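Local structure of trehalose monomycolate exporter MmpL3 (Mycobacterium tuberculosis, 7NVH) at residues G78-D82 and D124-T128; K89-L94 and Q154-G158; P232-A237 and F306-L310; K586-M590 and L718-M723; T594-T598 and A705-D710. The protein exports trehalose monomycolate, the carrier of mycolic acids for the mycobacterial cell envelope, probably as an RND-type transporter of the inner membrane. All coordinates share one frame; numbering follows the deposited sequence. Where two conformers were deposited one is given.

Contacts 1 and 2 belong to the same small alpha/beta subdomain outside the membrane helices, with centres about 16 Å apart. Both are partly buried near the surface, and both mix charged side chains with a few apolar ones. Contact 3 lies near the middle of the chain, about 8 Å from its centre. It is buried and aromatic, and it touches the bound detergent. Contacts 4 and 5 both join helix 582-607 to helix 694-726, with centres about 14 Å apart. They are buried in the helical bundle. Contact 4 uses long side chains, whereas contact 5 uses mostly small residues and brings the two axes closer together.

Contact 1: residues G78-D82 and D124-T128; sequences GKTVD and DKKYT
Val-81 and Lys-125 join two parts of a beta-alpha-beta-beta-alpha-beta subdomain of the kind found in RND porters. Residues 78-82 form the loop from strand 70-74 into helix 84-94. Residues 124-128 lead into strand 127-131, which runs antiparallel beside strand 70-74. The backbone bond is Val-81 N to Lys-125 O, 3.2 Å. The same Lys-125 O also receives a CA-H contact from Thr-80 CA at 3.2 Å.

Val-81 is the buried side chain of the loop, and its two methyls face different partners. CG1 meets Thr-128 CG2 at 3.6 Å, the two side chains meeting at a slant. CG2 lies against Lys-125 CB at 3.9 Å. The hydroxyl of Thr-128 is used elsewhere, on Met-120 O, which leaves its methyl for the apolar contact.

The Lys-125 chain starts beside Val-81 and bends at its second torsion (chi2 -51°) and again at its fourth. Its ammonium is thereby carried toward Asp-82. Tyr-111 OH links the two charged groups, because it is hydrogen-bonded to both Asp-82 OD1 and Lys-125 NZ. Lys-126 rests its CG on Lys-79 O at 3.7 Å. The direct salt bridge uses the other carboxylate oxygen, with Asp-82 OD2 3.5 Å from Lys-125 NZ.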
# COMPACT_ATOMS: atom_id res chain seq x y z
N GLY A 78 25.90 22.18 -31.90
CA GLY A 78 26.93 23.08 -32.37
C GLY A 78 26.39 24.46 -32.69
O GLY A 78 26.84 25.12 -33.63
N LYS A 79 25.41 24.89 -31.90
CA LYS A 79 24.79 26.19 -32.05
C LYS A 79 24.33 26.65 -30.67
O LYS A 79 24.55 25.97 -29.66
CB LYS A 79 23.62 26.14 -33.03
CG LYS A 79 23.98 26.51 -34.46
CD LYS A 79 22.81 26.27 -35.40
CE LYS A 79 23.28 26.08 -36.83
NZ LYS A 79 24.46 26.95 -37.14
N THR A 80 23.71 27.82 -30.62
CA THR A 80 23.14 28.35 -29.39
C THR A 80 21.62 28.34 -29.49
O THR A 80 21.05 28.14 -30.57
CB THR A 80 23.65 29.77 -29.11
OG1 THR A 80 23.63 30.53 -30.33
CG2 THR A 80 25.06 29.72 -28.57
N VAL A 81 20.96 28.55 -28.35
CA VAL A 81 19.51 28.66 -28.35
C VAL A 81 19.03 29.99 -28.90
O VAL A 81 17.83 30.15 -29.16
CB VAL A 81 18.92 28.45 -26.95
CG1 VAL A 81 19.04 27.00 -26.53
CG2 VAL A 81 19.61 29.35 -25.95
N ASP A 82 19.93 30.94 -29.10
CA ASP A 82 19.60 32.22 -29.69
C ASP A 82 19.67 32.20 -31.21
O ASP A 82 19.78 33.26 -31.83
CB ASP A 82 20.54 33.31 -29.15
CG ASP A 82 20.05 33.89 -27.84
OD1 ASP A 82 19.13 33.30 -27.24
OD2 ASP A 82 20.59 34.93 -27.41
N ASP A 124 25.77 29.23 -20.96
CA ASP A 124 26.42 29.00 -22.25
C ASP A 124 25.44 29.05 -23.41
O ASP A 124 25.87 28.93 -24.57
CB ASP A 124 27.16 27.67 -22.25
CG ASP A 124 26.31 26.53 -21.74
OD1 ASP A 124 25.18 26.79 -21.28
OD2 ASP A 124 26.76 25.37 -21.80
N LYS A 125 24.15 29.22 -23.13
CA LYS A 125 23.11 29.28 -24.16
C LYS A 125 23.12 28.03 -25.03
O LYS A 125 23.32 28.09 -26.24
CB LYS A 125 23.25 30.55 -25.01
CG LYS A 125 23.01 31.85 -24.27
CD LYS A 125 21.71 31.82 -23.50
CE LYS A 125 21.32 33.22 -23.08
NZ LYS A 125 21.64 34.20 -24.15
N LYS A 126 22.92 26.89 -24.39
CA LYS A 126 22.78 25.64 -25.12
C LYS A 126 21.66 24.76 -24.59
O LYS A 126 21.39 23.71 -25.18
CB LYS A 126 24.09 24.85 -25.11
CG LYS A 126 25.12 25.39 -26.09
CD LYS A 126 26.36 24.53 -26.15
CE LYS A 126 27.34 25.09 -27.15
NZ LYS A 126 27.77 26.46 -26.76
N TYR A 127 20.99 25.16 -23.52
CA TYR A 127 19.80 24.48 -23.04
C TYR A 127 18.80 25.54 -22.61
O TYR A 127 19.18 26.56 -22.04
CB TYR A 127 20.11 23.55 -21.86
CG TYR A 127 20.59 22.18 -22.25
CD1 TYR A 127 19.75 21.08 -22.17
CD2 TYR A 127 21.89 21.97 -22.67
CE1 TYR A 127 20.18 19.83 -22.52
CE2 TYR A 127 22.34 20.72 -23.02
CZ TYR A 127 21.48 19.65 -22.94
OH TYR A 127 21.92 18.40 -23.29
N THR A 128 17.53 25.29 -22.89
CA THR A 128 16.47 26.20 -22.47
C THR A 128 15.21 25.39 -22.27
O THR A 128 15.06 24.29 -22.80
CB THR A 128 16.23 27.31 -23.49
OG1 THR A 128 15.16 28.15 -23.04
CG2 THR A 128 15.87 26.73 -24.84

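Contact 2: residues K89-L94 and Q154-G158; sequences KVVDEL and QRLDG
The helix residues Val-90 and Glu-93 lie beside the loop residues Asp-157 and Leu-156, with the CA atoms of Val-90 and Asp-157 6.5 Å apart. Glu-93 points at the loop. Its CG is anti to the backbone N (chi1 -166°), and the chain runs out straight until the carboxylate meets the loop backbone. Asp-157 N gives a weak hydrogen bond to Glu-93 OE1 at 3.2 Å. On the way the chain slides past Leu-156 in the opposite direction, with Glu-93 CG 3.5 Å from Leu-156 CD2.

The contact joins two parts of a ferredoxin-like subdomain. Helix 84-94 is its first helix, and the loop joins helix 150-153 to the edge strand 162-164. On the inner side Leu-94 CD2 meets Leu-156 CD1 at 3.9 Å, at about a right angle. Leu-94 and Val-90 also lie on Phe-73 of the sheet.

On the outer side Lys-89 was modelled in two conformers. In one of them NZ makes a salt bridge with Asp-157 OD1 at 2.7 Å, so this pairing is less certain. The same carboxylate oxygen accepts a weak hydrogen bond from Trp-86 NE1, one turn back along the helix.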
# COMPACT_ATOMS: atom_id res chain seq x y z
N LYS A 89 11.53 28.41 -35.18
CA LYS A 89 10.75 27.21 -35.45
C LYS A 89 10.30 26.50 -34.18
O LYS A 89 9.21 25.93 -34.16
CB LYS A 89 11.55 26.26 -36.34
CG LYS A 89 11.41 24.78 -36.03
CD LYS A 89 12.75 24.06 -36.16
CE LYS A 89 12.63 22.60 -35.79
NZ LYS A 89 12.87 22.37 -34.34
N VAL A 90 11.09 26.55 -33.11
CA VAL A 90 10.61 25.98 -31.85
C VAL A 90 9.43 26.79 -31.32
O VAL A 90 8.47 26.22 -30.79
CB VAL A 90 11.75 25.90 -30.83
CG1 VAL A 90 11.21 25.52 -29.47
CG2 VAL A 90 12.77 24.87 -31.28
N VAL A 91 9.47 28.11 -31.49
CA VAL A 91 8.29 28.92 -31.19
C VAL A 91 7.12 28.47 -32.05
O VAL A 91 6.13 27.93 -31.55
CB VAL A 91 8.60 30.42 -31.39
CG1 VAL A 91 7.32 31.22 -31.45
CG2 VAL A 91 9.49 30.92 -30.28
N ASP A 92 7.26 28.58 -33.37
CA ASP A 92 6.21 28.25 -34.32
C ASP A 92 5.71 26.81 -34.18
O ASP A 92 4.72 26.44 -34.81
CB ASP A 92 6.69 28.47 -35.75
CG ASP A 92 7.05 29.91 -36.03
OD1 ASP A 92 6.66 30.79 -35.22
OD2 ASP A 92 7.73 30.18 -37.04
N GLU A 93 6.41 26.00 -33.39
CA GLU A 93 5.92 24.67 -33.05
C GLU A 93 5.25 24.60 -31.68
O GLU A 93 4.37 23.77 -31.49
CB GLU A 93 7.08 23.67 -33.09
CG GLU A 93 6.64 22.22 -33.09
CD GLU A 93 7.77 21.26 -33.40
OE1 GLU A 93 8.92 21.73 -33.54
OE2 GLU A 93 7.52 20.05 -33.50
N LEU A 94 5.64 25.46 -30.73
CA LEU A 94 4.92 25.53 -29.46
C LEU A 94 3.58 26.25 -29.63
O LEU A 94 2.58 25.87 -29.01
CB LEU A 94 5.78 26.23 -28.42
CG LEU A 94 6.70 25.31 -27.62
CD1 LEU A 94 7.84 26.10 -27.01
CD2 LEU A 94 5.92 24.59 -26.55
N GLN A 154 5.70 15.03 -26.88
CA GLN A 154 7.07 14.56 -27.03
C GLN A 154 7.59 14.73 -28.44
O GLN A 154 8.81 14.72 -28.64
CB GLN A 154 7.16 13.09 -26.61
CG GLN A 154 8.57 12.59 -26.38
CD GLN A 154 8.98 12.65 -24.93
OE1 GLN A 154 8.27 12.15 -24.05
NE2 GLN A 154 10.13 13.25 -24.66
N ARG A 155 6.71 14.89 -29.43
CA ARG A 155 7.13 15.03 -30.81
C ARG A 155 7.67 16.41 -31.14
O ARG A 155 8.13 16.62 -32.27
CB ARG A 155 5.97 14.70 -31.75
CG ARG A 155 5.64 13.22 -31.82
CD ARG A 155 4.68 12.92 -32.96
NE ARG A 155 3.30 12.78 -32.51
CZ ARG A 155 2.83 11.71 -31.87
NH1 ARG A 155 3.63 10.69 -31.60
NH2 ARG A 155 1.56 11.67 -31.49
N LEU A 156 7.60 17.36 -30.21
CA LEU A 156 8.15 18.69 -30.46
C LEU A 156 9.65 18.61 -30.68
O LEU A 156 10.34 17.79 -30.08
CB LEU A 156 7.84 19.62 -29.28
CG LEU A 156 6.38 19.92 -28.97
CD1 LEU A 156 6.29 20.91 -27.82
CD2 LEU A 156 5.65 20.45 -30.18
N ASP A 157 10.15 19.47 -31.57
CA ASP A 157 11.55 19.59 -31.96
C ASP A 157 12.04 18.37 -32.75
O ASP A 157 13.19 18.36 -33.19
CB ASP A 157 12.48 19.81 -30.76
CG ASP A 157 13.82 20.38 -31.15
OD1 ASP A 157 13.94 20.95 -32.25
OD2 ASP A 157 14.77 20.27 -30.34
N GLY A 158 11.20 17.37 -32.95
CA GLY A 158 11.61 16.14 -33.59
C GLY A 158 11.98 15.03 -32.64
O GLY A 158 12.86 14.22 -32.97

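Contact 3: residues P232-A237 and F306-L310; sequences PVHYFA and FLKSL. With AV0 (Lauryl Maltose Neopentyl Glycol), chain B.
The close-packed part of this contact is a cluster of His-234, Phe-236 and Phe-306. The edge of Phe-306 points at the face of His-234 in a T-shaped pair, with planes at 85°. Phe-306 CD1 stands over the centre of the imidazole, 3.5 Å from His-234 ND1. Phe-306 CE1 is 3.6 Å from Phe-236 CB, and the two phenyl rings form an offset edge-to-face pair. Leu-310 CD1 packs on Phe-236 CB at 3.9 Å, while its CD2 lies over the rim of one Phe-306 face. The imidazole is held by its own chain, since Phe-236 N gives a straight hydrogen bond to His-234 ND1. This capping bond lies in a type I turn that leads from strand 233-234 into helix 237-246.

The turn forms part of the detergent pocket, near the centre of this RND-family transporter. One alkyl tail of lauryl maltose neopentyl glycol comes to Phe-236 CE2 through CAA at 3.5 Å, and CAY is 3.6 Å from His-234 CE1.

Toward Pro-232 the contact is looser. Pro-232 is exposed, with its O 3.9 Å from Ser-309 CB. His-234 N gives only a weak hydrogen bond, 3.4 Å, to Ser-309 OG, which donates in turn to Phe-306 O.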
# COMPACT_ATOMS: atom_id res chain seq x y z
N PRO A 232 -13.29 9.07 -2.81
CA PRO A 232 -12.09 8.89 -3.63
C PRO A 232 -11.40 7.56 -3.36
O PRO A 232 -11.31 7.09 -2.22
CB PRO A 232 -11.20 10.06 -3.19
CG PRO A 232 -11.57 10.27 -1.77
CD PRO A 232 -13.02 9.90 -1.62
N VAL A 233 -10.91 6.96 -4.44
CA VAL A 233 -10.19 5.69 -4.38
C VAL A 233 -8.79 5.94 -4.93
O VAL A 233 -8.64 6.49 -6.03
CB VAL A 233 -10.91 4.59 -5.18
CG1 VAL A 233 -9.95 3.48 -5.55
CG2 VAL A 233 -12.08 4.04 -4.38
N HIS A 234 -7.78 5.55 -4.16
CA HIS A 234 -6.41 5.83 -4.54
C HIS A 234 -5.94 4.91 -5.66
O HIS A 234 -6.55 3.88 -5.95
CB HIS A 234 -5.48 5.71 -3.34
CG HIS A 234 -4.22 6.50 -3.47
ND1 HIS A 234 -3.05 5.95 -3.93
CD2 HIS A 234 -3.95 7.80 -3.23
CE1 HIS A 234 -2.11 6.88 -3.96
NE2 HIS A 234 -2.63 8.01 -3.53
N TYR A 235 -4.83 5.29 -6.29
CA TYR A 235 -4.23 4.47 -7.33
C TYR A 235 -3.74 3.14 -6.77
O TYR A 235 -3.83 2.11 -7.44
CB TYR A 235 -3.08 5.22 -8.00
CG TYR A 235 -3.48 6.00 -9.23
CD1 TYR A 235 -3.72 7.37 -9.16
CD2 TYR A 235 -3.59 5.38 -10.46
CE1 TYR A 235 -4.08 8.09 -10.28
CE2 TYR A 235 -3.94 6.09 -11.59
CZ TYR A 235 -4.19 7.45 -11.50
OH TYR A 235 -4.54 8.17 -12.61
N PHE A 236 -3.21 3.15 -5.55
CA PHE A 236 -2.69 1.95 -4.92
C PHE A 236 -3.77 0.93 -4.60
O PHE A 236 -3.44 -0.17 -4.13
CB PHE A 236 -1.95 2.29 -3.64
CG PHE A 236 -0.47 2.42 -3.81
CD1 PHE A 236 0.37 1.48 -3.25
CD2 PHE A 236 0.07 3.46 -4.53
CE1 PHE A 236 1.73 1.58 -3.40
CE2 PHE A 236 1.43 3.58 -4.68
CZ PHE A 236 2.26 2.63 -4.12
N ALA A 237 -5.05 1.25 -4.82
CA ALA A 237 -6.10 0.31 -4.48
C ALA A 237 -5.98 -0.98 -5.29
O ALA A 237 -6.13 -2.08 -4.75
CB ALA A 237 -7.47 0.95 -4.69
N PHE A 306 -5.64 8.06 1.57
CA PHE A 306 -4.98 6.90 1.00
C PHE A 306 -5.30 5.65 1.81
O PHE A 306 -5.78 4.65 1.27
CB PHE A 306 -3.47 7.16 0.95
CG PHE A 306 -2.63 5.93 0.71
CD1 PHE A 306 -2.33 5.53 -0.58
CD2 PHE A 306 -2.12 5.21 1.76
CE1 PHE A 306 -1.55 4.41 -0.81
CE2 PHE A 306 -1.34 4.09 1.54
CZ PHE A 306 -1.06 3.69 0.26
N LEU A 307 -5.08 5.71 3.12
CA LEU A 307 -5.28 4.54 3.97
C LEU A 307 -6.75 4.15 4.03
O LEU A 307 -7.07 2.96 4.07
CB LEU A 307 -4.73 4.81 5.37
CG LEU A 307 -3.21 4.65 5.46
CD1 LEU A 307 -2.75 4.78 6.89
CD2 LEU A 307 -2.79 3.32 4.88
N LYS A 308 -7.65 5.13 4.05
CA LYS A 308 -9.08 4.82 4.11
C LYS A 308 -9.57 4.09 2.86
O LYS A 308 -10.59 3.40 2.93
CB LYS A 308 -9.90 6.09 4.31
CG LYS A 308 -9.94 6.57 5.75
CD LYS A 308 -10.85 7.77 5.90
CE LYS A 308 -10.88 8.26 7.34
NZ LYS A 308 -11.62 7.32 8.22
N SER A 309 -8.87 4.22 1.74
CA SER A 309 -9.24 3.49 0.53
C SER A 309 -8.50 2.16 0.43
O SER A 309 -9.08 1.17 -0.03
CB SER A 309 -8.95 4.33 -0.71
OG SER A 309 -7.56 4.43 -0.94
N LEU A 310 -7.24 2.12 0.85
CA LEU A 310 -6.52 0.85 0.85
C LEU A 310 -7.13 -0.14 1.84
O LEU A 310 -7.17 -1.34 1.57
CB LEU A 310 -5.04 1.08 1.15
CG LEU A 310 -4.15 1.47 -0.03
CD1 LEU A 310 -4.13 0.33 -1.01
CD2 LEU A 310 -4.59 2.73 -0.74
C1 AV0 B . 0.43 16.36 -4.84
O1 AV0 B . 1.54 15.53 -4.90
C2 AV0 B . -0.74 15.62 -4.22
O2 AV0 B . -1.05 14.48 -5.03
C3 AV0 B . -1.95 16.50 -4.13
O3 AV0 B . -2.95 15.78 -3.35
C4 AV0 B . -1.69 17.82 -3.50
O4 AV0 B . -2.79 18.74 -3.84
C5 AV0 B . -0.39 18.49 -3.96
O5 AV0 B . 0.76 17.55 -4.03
C6 AV0 B . -0.05 19.59 -3.01
O6 AV0 B . 1.28 19.43 -2.57
CAA AV0 B . 0.53 4.79 -7.83
CAB AV0 B . 9.30 22.78 -11.86
OAI AV0 B . -4.11 16.14 -0.86
OAJ AV0 B . 13.37 21.19 -3.88
OAL AV0 B . 9.38 14.86 -0.71
OAN AV0 B . 9.31 19.70 -3.90
OAP AV0 B . 7.45 18.65 -5.73
OAQ AV0 B . -4.30 20.80 0.17
OAR AV0 B . 14.14 19.49 -1.06
OAS AV0 B . -6.66 19.33 -2.17
OAT AV0 B . 13.97 16.73 -0.25
OAU AV0 B . -3.52 21.15 -2.60
OAV AV0 B . 11.61 15.48 -1.07
CAW AV0 B . 0.68 6.29 -8.00
CAX AV0 B . 9.49 21.23 -11.84
CAY AV0 B . -0.14 7.01 -6.94
CAZ AV0 B . 8.81 20.64 -10.58
CBA AV0 B . 0.28 8.49 -6.89
CBB AV0 B . 9.07 19.11 -10.54
CBC AV0 B . 1.80 8.58 -6.73
CBD AV0 B . 8.54 18.51 -9.20
CBE AV0 B . 2.20 10.03 -6.31
CBF AV0 B . 8.37 16.99 -9.37
CBG AV0 B . 1.64 11.07 -7.38
CBH AV0 B . 7.74 16.37 -8.07
CBI AV0 B . 1.41 12.46 -6.67
CBJ AV0 B . 6.63 15.35 -8.47
CBK AV0 B . 2.65 13.42 -6.97
CBL AV0 B . 5.92 14.80 -7.18
CBM AV0 B . -4.95 17.24 -0.56
CBN AV0 B . 13.65 19.81 -3.98
CBP AV0 B . 8.49 15.92 -0.94
CBQ AV0 B . 3.43 13.73 -5.62
CBR AV0 B . 4.56 15.56 -7.00
CBS AV0 B . 2.71 16.23 -5.37
CBT AV0 B . 5.00 15.46 -4.45
OBV AV0 B . 5.68 16.71 -4.68
OBX AV0 B . 7.17 16.16 -2.95
OBY AV0 B . -3.12 18.51 -1.52
OBZ AV0 B . 12.03 18.03 -3.75
OCB AV0 B . 10.42 17.83 -2.08
CCC AV0 B . -4.12 18.48 -0.43
CCD AV0 B . 12.79 19.04 -3.01
CCF AV0 B . 8.53 16.31 -2.40
CCH AV0 B . 8.91 18.28 -3.90
CCJ AV0 B . 7.02 16.73 -4.30
CCL AV0 B . 7.52 18.18 -4.36
CCM AV0 B . 3.92 15.23 -5.62
CCN AV0 B . -5.03 19.71 -0.43
CCO AV0 B . 13.68 18.43 -1.93
CCQ AV0 B . 9.05 17.74 -2.52
CCR AV0 B . -3.75 18.76 -2.82
CCS AV0 B . 11.30 17.10 -2.86
CCT AV0 B . -5.51 20.15 -1.76
CCU AV0 B . 12.98 17.41 -1.10
CCV AV0 B . -4.48 20.10 -2.82
CCW AV0 B . 12.30 16.42 -1.93

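Contact 4: residues K586-M590 and L718-M723; sequences KATLM and LVPSVM
Lys-586 and Met-590, one turn apart on helix 582-607, pack against residues 718-723 of helix 694-726. Both helices belong to the membrane bundle of this RND-family transporter. They run roughly antiparallel, with 139° between their directions. The axes of the two short segments come within 11.5 Å, and long side chains fill the gap.

Leu-718 comes first. Its CD2 lies 4.1 Å from Met-590 CG, and the two side chains slide past each other in opposite directions. Leu-718 also packs on Ile-403 and Val-404 of helix 401-408.

Val-719 sits between both partners and turns one methyl to each. CG2 meets Met-590 SD at 3.7 Å. CG1 is next to Lys-586 NZ. The ammonium has a polar partner further on, a long and weak ion pair with Glu-642 of helix 624-654. Val-719 touches Glu-642 as well.

The helix is kinked at Pro-720, whose N has no bond to the preceding turn. Val-722 follows on the side facing helix 582-607. Its CG2 meets Met-590 CE tip to tip at 3.7 Å, at the end of an extended methionine chain. Its CG1 lies 3.7 Å from Lys-586 CD, along the aliphatic part of the lysine.

Met-723 crosses that lysine at about a right angle. Lys-586 CG lies opposite the backbone N (chi1 -178°), and the chain turns at its third torsion (chi3 79°). This lays the bend on the methionine, with Lys-586 CD 3.8 Å from Met-723 CG.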
# COMPACT_ATOMS: atom_id res chain seq x y z
N LYS A 586 -0.03 -16.21 22.64
CA LYS A 586 1.17 -16.73 22.01
C LYS A 586 1.26 -16.28 20.55
O LYS A 586 2.32 -15.83 20.09
CB LYS A 586 1.17 -18.25 22.11
CG LYS A 586 2.39 -18.91 21.52
CD LYS A 586 2.11 -20.36 21.18
CE LYS A 586 1.35 -20.47 19.87
NZ LYS A 586 2.16 -20.01 18.72
N ALA A 587 0.16 -16.38 19.82
CA ALA A 587 0.17 -15.98 18.42
C ALA A 587 0.32 -14.47 18.27
O ALA A 587 0.95 -14.01 17.32
CB ALA A 587 -1.11 -16.45 17.72
N THR A 588 -0.23 -13.69 19.20
CA THR A 588 -0.03 -12.24 19.16
C THR A 588 1.43 -11.89 19.38
O THR A 588 1.98 -11.02 18.68
CB THR A 588 -0.91 -11.57 20.22
OG1 THR A 588 -2.27 -11.56 19.77
CG2 THR A 588 -0.46 -10.15 20.47
N LEU A 589 2.09 -12.55 20.33
CA LEU A 589 3.51 -12.29 20.56
C LEU A 589 4.35 -12.65 19.35
O LEU A 589 5.22 -11.87 18.93
CB LEU A 589 3.99 -13.05 21.79
CG LEU A 589 3.38 -12.64 23.13
CD1 LEU A 589 4.05 -13.39 24.27
CD2 LEU A 589 3.48 -11.14 23.34
N MET A 590 4.09 -13.81 18.75
CA MET A 590 4.83 -14.17 17.54
C MET A 590 4.55 -13.24 16.37
O MET A 590 5.47 -12.92 15.62
CB MET A 590 4.55 -15.62 17.14
CG MET A 590 5.34 -16.62 17.95
SD MET A 590 4.68 -18.29 17.91
CE MET A 590 5.22 -18.88 19.50
N LEU A 718 9.52 -22.18 16.20
CA LEU A 718 9.10 -21.38 17.34
C LEU A 718 7.76 -21.85 17.89
O LEU A 718 7.61 -22.03 19.10
CB LEU A 718 9.02 -19.91 16.95
CG LEU A 718 9.33 -18.90 18.05
CD1 LEU A 718 10.67 -19.21 18.69
CD2 LEU A 718 9.33 -17.49 17.48
N VAL A 719 6.77 -22.06 17.02
CA VAL A 719 5.45 -22.48 17.49
C VAL A 719 5.50 -23.84 18.19
O VAL A 719 4.97 -23.95 19.30
CB VAL A 719 4.44 -22.45 16.33
CG1 VAL A 719 3.03 -22.63 16.86
CG2 VAL A 719 4.55 -21.14 15.57
N PRO A 720 6.09 -24.89 17.61
CA PRO A 720 6.14 -26.17 18.34
C PRO A 720 6.89 -26.08 19.66
O PRO A 720 6.43 -26.63 20.66
CB PRO A 720 6.83 -27.13 17.37
CG PRO A 720 6.80 -26.48 16.06
CD PRO A 720 6.65 -25.02 16.25
N SER A 721 8.04 -25.41 19.67
CA SER A 721 8.83 -25.34 20.89
C SER A 721 8.09 -24.58 21.99
O SER A 721 8.08 -25.01 23.15
CB SER A 721 10.18 -24.68 20.60
OG SER A 721 10.00 -23.35 20.15
N VAL A 722 7.47 -23.45 21.64
CA VAL A 722 6.73 -22.69 22.64
C VAL A 722 5.53 -23.49 23.13
O VAL A 722 5.27 -23.56 24.34
CB VAL A 722 6.31 -21.33 22.06
CG1 VAL A 722 5.31 -20.66 22.98
CG2 VAL A 722 7.52 -20.44 21.88
N MET A 723 4.78 -24.11 22.22
CA MET A 723 3.60 -24.86 22.63
C MET A 723 3.97 -26.08 23.46
O MET A 723 3.15 -26.55 24.26
CB MET A 723 2.78 -25.26 21.41
CG MET A 723 1.94 -24.13 20.86
SD MET A 723 1.04 -24.59 19.37
CE MET A 723 -0.31 -25.52 20.08

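Contact 5: residues T594-T598 and A705-D710; sequences TLGST and AALLLD
Thr-594 and Thr-598 hold nearly the same first torsion, -54° and -66°, which sets OG1 beside the backbone N and the methyl anti to it. In each residue the hydroxyl can then reach back to the carbonyl one turn earlier. Thr-594 OG1 bonds to Met-590 O, and Thr-598 OG1 bonds to Thr-594 O at 3.0 Å. Thr-594 O also accepts the helical bond from Thr-598 N, and the two donors come from opposite faces of its plane. The hydroxyls are thus served within their own helix, and the contact with residues 705-710 is mainly one of van der Waals packing.

Thr-598 OG1 lies 3.5 Å from Ala-706 CB, where the backbones are closest: the CA atoms of Thr-598 and Ala-706 are 5.6 Å apart. The methyl Thr-594 CG2 rests on Ala-706 O at 3.7 Å. Ser-597 presents its CB to Leu-709 CD1 at 3.8 Å, while its hydroxyl turns to Met-407 O. At the other end Asp-710 crosses Thr-594 at about a right angle, with OD1 3.5 Å from Thr-594 OG1. Its OD2 lies near another carboxylate oxygen, Glu-642 OE2, and the side chain packs against Ser-638 and Tyr-641 of helix 624-654.

Small residues, with Leu-709 beside them, let the segment axes approach to 9.3 Å at 130°. Such approach is common in membrane helix bundles, here that of an RND-family transporter.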
# COMPACT_ATOMS: atom_id res chain seq x y z
N THR A 594 7.35 -11.02 14.45
CA THR A 594 7.51 -11.08 13.00
C THR A 594 7.39 -9.70 12.38
O THR A 594 8.15 -9.35 11.48
CB THR A 594 6.48 -12.03 12.39
OG1 THR A 594 6.57 -13.31 13.04
CG2 THR A 594 6.74 -12.21 10.91
N LEU A 595 6.44 -8.89 12.86
CA LEU A 595 6.29 -7.54 12.35
C LEU A 595 7.53 -6.70 12.64
O LEU A 595 8.00 -5.96 11.77
CB LEU A 595 5.05 -6.89 12.96
CG LEU A 595 4.81 -5.41 12.64
CD1 LEU A 595 4.83 -5.17 11.14
CD2 LEU A 595 3.49 -4.97 13.25
N GLY A 596 8.06 -6.81 13.85
CA GLY A 596 9.27 -6.07 14.18
C GLY A 596 10.45 -6.46 13.31
O GLY A 596 11.18 -5.60 12.81
N SER A 597 10.65 -7.76 13.12
CA SER A 597 11.75 -8.22 12.28
C SER A 597 11.56 -7.78 10.83
O SER A 597 12.53 -7.40 10.16
CB SER A 597 11.89 -9.73 12.37
OG SER A 597 12.05 -10.13 13.72
N THR A 598 10.33 -7.84 10.32
CA THR A 598 10.07 -7.41 8.96
C THR A 598 10.36 -5.93 8.78
O THR A 598 10.97 -5.52 7.79
CB THR A 598 8.62 -7.72 8.58
OG1 THR A 598 8.43 -9.14 8.55
CG2 THR A 598 8.29 -7.14 7.22
N ALA A 705 9.22 -10.89 3.20
CA ALA A 705 10.01 -11.16 4.39
C ALA A 705 9.14 -11.70 5.52
O ALA A 705 9.53 -12.65 6.21
CB ALA A 705 10.75 -9.90 4.83
N ALA A 706 7.96 -11.11 5.71
CA ALA A 706 7.08 -11.56 6.78
C ALA A 706 6.68 -13.01 6.59
O ALA A 706 6.75 -13.81 7.53
CB ALA A 706 5.84 -10.66 6.85
N LEU A 707 6.28 -13.38 5.37
CA LEU A 707 5.86 -14.77 5.17
C LEU A 707 7.03 -15.73 5.13
O LEU A 707 6.90 -16.87 5.59
CB LEU A 707 5.00 -14.91 3.91
CG LEU A 707 3.55 -14.44 4.08
CD1 LEU A 707 3.40 -12.94 4.20
CD2 LEU A 707 2.68 -15.00 2.98
N LEU A 708 8.19 -15.30 4.61
CA LEU A 708 9.37 -16.16 4.67
C LEU A 708 9.71 -16.49 6.12
O LEU A 708 9.93 -17.65 6.46
CB LEU A 708 10.54 -15.48 3.97
CG LEU A 708 11.89 -16.20 3.81
CD1 LEU A 708 12.63 -15.62 2.63
CD2 LEU A 708 12.76 -16.08 5.06
N LEU A 709 9.72 -15.48 6.99
CA LEU A 709 9.96 -15.74 8.40
C LEU A 709 8.86 -16.62 8.97
O LEU A 709 9.14 -17.68 9.53
CB LEU A 709 10.05 -14.42 9.17
CG LEU A 709 11.35 -13.65 9.02
CD1 LEU A 709 11.18 -12.23 9.54
CD2 LEU A 709 12.48 -14.35 9.76
N ASP A 710 7.60 -16.25 8.81
CA ASP A 710 6.46 -16.98 9.43
C ASP A 710 6.27 -18.38 8.90
O ASP A 710 5.59 -19.15 9.55
CB ASP A 710 5.13 -16.29 9.17
CG ASP A 710 4.22 -16.27 10.39
OD1 ASP A 710 4.40 -15.37 11.23
OD2 ASP A 710 3.35 -17.15 10.48